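Local coordinates for protein RNA silencing suppressor p19 (Tomato bushy stunt virus, PDB 4J39) that binds double-helical RNA and, as a homodimer, probably acts as a molecular caliper that selects small interfering RNAs by duplex length, suppressing RNA silencing, at residues A59-V64 against L122-P127. Residues are numbered along the deposited sequence; the frame is centred on the assembly and turned at random.
Sequences ASLHRV and LLQLAP
The amide of Gln124 meets the CD2 methyl of Leu61 obliquely above one face, at the rim between OE1 and CG and away from NE2, not over the middle of the group. The methyl lies 3.4 Å from OE1 but well out of the amide plane, a van der Waals touch on the oxygen. CD2 also rests on the aliphatic part of the chain, 3.7 Å from Gln124 CG; the other amide face is turned away from helix 58-65. An extended chi2 of -176° carries the amide across Leu61, the two side chains meeting at about a right angle. The two methyls of Leu61 meet different partners. While CD2 meets Gln124, CD1 packs 3.8 Å from Leu123 CB and 4.0 Å from Leu123 CD1. Leu123 CD1, trans to its own CA (chi2 180°), continues past Leu61 to the next turn of the facing helix, where it lies 3.7 Å from Val64 CG2. Leu61 and Val64, three residues apart on one side of their helix, thus present three methyls to Leu123 and Gln124. The contact is mainly apolar and modest, burying 160 Å² in all, with the exposed glutamine along its outer margin and Leu123 and Val64 buried. The backbones come nearest at Leu61 and Leu123, whose CA atoms are 7.5 Å apart. Polar links come from residues outside the two segments: Lys119, one turn earlier on helix 108-124, hydrogen-bonds Val64 O, and the hydroxyl of Tyr54 bonds Leu123 O while its side chain touches Leu61 and Val64. Deeper in the p19 core, Val64 and Leu123 both reach Phe37 of strand 36-43, and Leu123 also meets Phe94 of strand 87-94, so the short helix 58-65 and the C-terminal part of helix 108-124 pack side by side against the antiparallel sheet.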
ATOM      1  N   ALA A  59       4.466  12.510  19.917  1.00 34.38           N
ATOM      2  CA  ALA A  59       5.911  12.682  19.921  1.00 33.15           C
ATOM      3  C   ALA A  59       6.647  11.592  19.097  1.00 31.63           C
ATOM      4  O   ALA A  59       7.428  11.896  18.181  1.00 33.43           O
ATOM      5  CB  ALA A  59       6.420  12.685  21.307  1.00 32.18           C
ATOM      6  N   SER A  60       6.234  10.392  19.375  1.00 31.52           N
ATOM      7  CA  SER A  60       6.828   9.214  18.663  1.00 29.99           C
ATOM      8  C   SER A  60       6.493   9.176  17.193  1.00 30.26           C
ATOM      9  O   SER A  60       7.386   8.934  16.302  1.00 29.71           O
ATOM     10  CB  SER A  60       6.418   7.971  19.367  1.00 30.95           C
ATOM     11  OG  SER A  60       7.037   6.797  18.739  1.00 29.35           O
ATOM     12  N   LEU A  61       5.223   9.455  16.817  1.00 28.93           N
ATOM     13  CA  LEU A  61       4.793   9.608  15.395  1.00 27.01           C
ATOM     14  C   LEU A  61       5.659  10.611  14.633  1.00 30.76           C
ATOM     15  O   LEU A  61       6.165  10.376  13.503  1.00 28.52           O
ATOM     16  CB  LEU A  61       3.281  10.009  15.292  1.00 29.80           C
ATOM     17  CG  LEU A  61       2.697   9.969  13.905  1.00 33.55           C
ATOM     18  CD1 LEU A  61       2.864   8.584  13.169  1.00 33.97           C
ATOM     19  CD2 LEU A  61       1.237  10.485  13.839  1.00 38.75           C
ATOM     20  N   HIS A  62       5.826  11.793  15.242  1.00 30.16           N
ATOM     21  CA  HIS A  62       6.648  12.847  14.632  1.00 30.40           C
ATOM     22  C   HIS A  62       8.091  12.309  14.361  1.00 28.85           C
ATOM     23  O   HIS A  62       8.635  12.476  13.240  1.00 30.86           O
ATOM     24  CB  HIS A  62       6.696  14.095  15.575  1.00 31.68           C
ATOM     25  CG  HIS A  62       7.362  15.245  14.942  1.00 34.93           C
ATOM     26  ND1 HIS A  62       8.668  15.548  15.208  1.00 42.33           N
ATOM     27  CD2 HIS A  62       6.950  16.078  13.957  1.00 39.19           C
ATOM     28  CE1 HIS A  62       9.053  16.515  14.399  1.00 39.54           C
ATOM     29  NE2 HIS A  62       8.024  16.876  13.651  1.00 42.93           N
ATOM     30  N   ARG A  63       8.637  11.675  15.372  1.00 29.53           N
ATOM     31  CA  ARG A  63      10.012  11.245  15.333  1.00 30.51           C
ATOM     32  C   ARG A  63      10.152  10.247  14.154  1.00 29.31           C
ATOM     33  O   ARG A  63      11.020  10.382  13.301  1.00 29.13           O
ATOM     34  CB  ARG A  63      10.397  10.582  16.610  1.00 32.00           C
ATOM     35  CG  ARG A  63      11.891  10.092  16.662  1.00 29.12           C
ATOM     36  CD  ARG A  63      12.234   9.328  17.892  1.00 28.48           C
ATOM     37  NE  ARG A  63      11.773   7.919  17.796  1.00 31.97           N
ATOM     38  CZ  ARG A  63      12.510   6.981  17.198  1.00 30.51           C
ATOM     39  NH1 ARG A  63      13.757   7.236  16.767  1.00 33.04           N
ATOM     40  NH2 ARG A  63      12.074   5.675  17.146  1.00 30.07           N
ATOM     41  N   VAL A  64       9.274   9.253  14.128  1.00 28.77           N
ATOM     42  CA  VAL A  64       9.463   8.157  13.097  1.00 29.17           C
ATOM     43  C   VAL A  64       9.109   8.592  11.643  1.00 28.03           C
ATOM     44  O   VAL A  64       9.615   8.033  10.648  1.00 31.44           O
ATOM     45  CB  VAL A  64       8.816   6.790  13.501  1.00 27.66           C
ATOM     46  CG1 VAL A  64       9.232   6.297  14.870  1.00 26.87           C
ATOM     47  CG2 VAL A  64       7.201   6.903  13.462  1.00 28.17           C
ATOM     48  N   LEU A 122      -1.267   4.129   8.530  1.00 31.52           N
ATOM     49  CA  LEU A 122      -1.073   2.875   9.243  1.00 30.71           C
ATOM     50  C   LEU A 122      -0.701   3.018  10.704  1.00 32.37           C
ATOM     51  O   LEU A 122      -1.207   2.329  11.612  1.00 32.41           O
ATOM     52  CB  LEU A 122       0.026   2.020   8.494  1.00 29.31           C
ATOM     53  CG  LEU A 122       0.220   0.652   9.045  1.00 29.51           C
ATOM     54  CD1 LEU A 122      -1.097  -0.241   9.197  1.00 35.75           C
ATOM     55  CD2 LEU A 122       1.316  -0.168   8.206  1.00 28.07           C
ATOM     56  N   LEU A 123       0.217   3.948  10.961  1.00 30.60           N
ATOM     57  CA  LEU A 123       0.724   4.189  12.293  1.00 31.74           C
ATOM     58  C   LEU A 123      -0.378   4.861  13.188  1.00 34.64           C
ATOM     59  O   LEU A 123      -0.373   4.661  14.387  1.00 39.18           O
ATOM     60  CB  LEU A 123       2.016   5.007  12.228  1.00 31.86           C
ATOM     61  CG  LEU A 123       3.212   4.317  11.540  1.00 29.15           C
ATOM     62  CD1 LEU A 123       4.492   5.343  11.554  1.00 27.79           C
ATOM     63  CD2 LEU A 123       3.472   2.968  12.212  1.00 31.69           C
ATOM     64  N   GLN A 124      -1.362   5.448  12.557  1.00 36.39           N
ATOM     65  CA  GLN A 124      -2.453   6.114  13.342  1.00 41.52           C
ATOM     66  C   GLN A 124      -3.743   5.304  13.406  1.00 46.34           C
ATOM     67  O   GLN A 124      -4.735   5.789  14.016  1.00 45.93           O
ATOM     68  CB  GLN A 124      -2.812   7.425  12.748  1.00 43.23           C
ATOM     69  CG  GLN A 124      -1.711   8.449  12.736  1.00 46.06           C
ATOM     70  CD  GLN A 124      -2.137   9.802  12.222  1.00 50.27           C
ATOM     71  OE1 GLN A 124      -2.078  10.795  12.972  1.00 52.56           O
ATOM     72  NE2 GLN A 124      -2.579   9.864  10.979  1.00 54.67           N
ATOM     73  N   LEU A 125      -3.750   4.128  12.813  1.00 48.11           N
ATOM     74  CA  LEU A 125      -4.979   3.341  12.722  1.00 53.75           C
ATOM     75  C   LEU A 125      -5.442   3.011  14.144  1.00 56.76           C
ATOM     76  O   LEU A 125      -4.644   2.589  14.973  1.00 54.15           O
ATOM     77  CB  LEU A 125      -4.706   2.028  12.010  1.00 53.49           C
ATOM     78  CG  LEU A 125      -5.645   1.341  10.980  1.00 56.02           C
ATOM     79  CD1 LEU A 125      -5.392  -0.218  11.137  1.00 52.01           C
ATOM     80  CD2 LEU A 125      -7.162   1.835  10.955  1.00 51.17           C
ATOM     81  N   ALA A 126      -6.744   3.165  14.396  1.00 61.86           N
ATOM     82  CA  ALA A 126      -7.293   2.941  15.744  1.00 66.12           C
ATOM     83  C   ALA A 126      -7.066   1.496  16.255  1.00 69.41           C
ATOM     84  O   ALA A 126      -6.885   0.542  15.455  1.00 69.81           O
ATOM     85  CB  ALA A 126      -8.805   3.371  15.810  1.00 66.25           C
ATOM     86  N   PRO A 127      -7.045   1.327  17.601  1.00 73.13           N
ATOM     87  CA  PRO A 127      -6.826  -0.019  18.202  1.00 74.65           C
ATOM     88  C   PRO A 127      -7.732  -1.127  17.592  1.00 75.47           C
ATOM     89  O   PRO A 127      -8.755  -0.829  16.951  1.00 76.30           O
ATOM     90  CB  PRO A 127      -7.164   0.200  19.698  1.00 75.06           C
ATOM     91  CG  PRO A 127      -8.042   1.509  19.729  1.00 75.22           C
ATOM     92  CD  PRO A 127      -7.424   2.340  18.617  1.00 73.90           C
ATOM     93  OXT PRO A 127      -7.504  -2.351  17.719  1.00 76.47           O
TER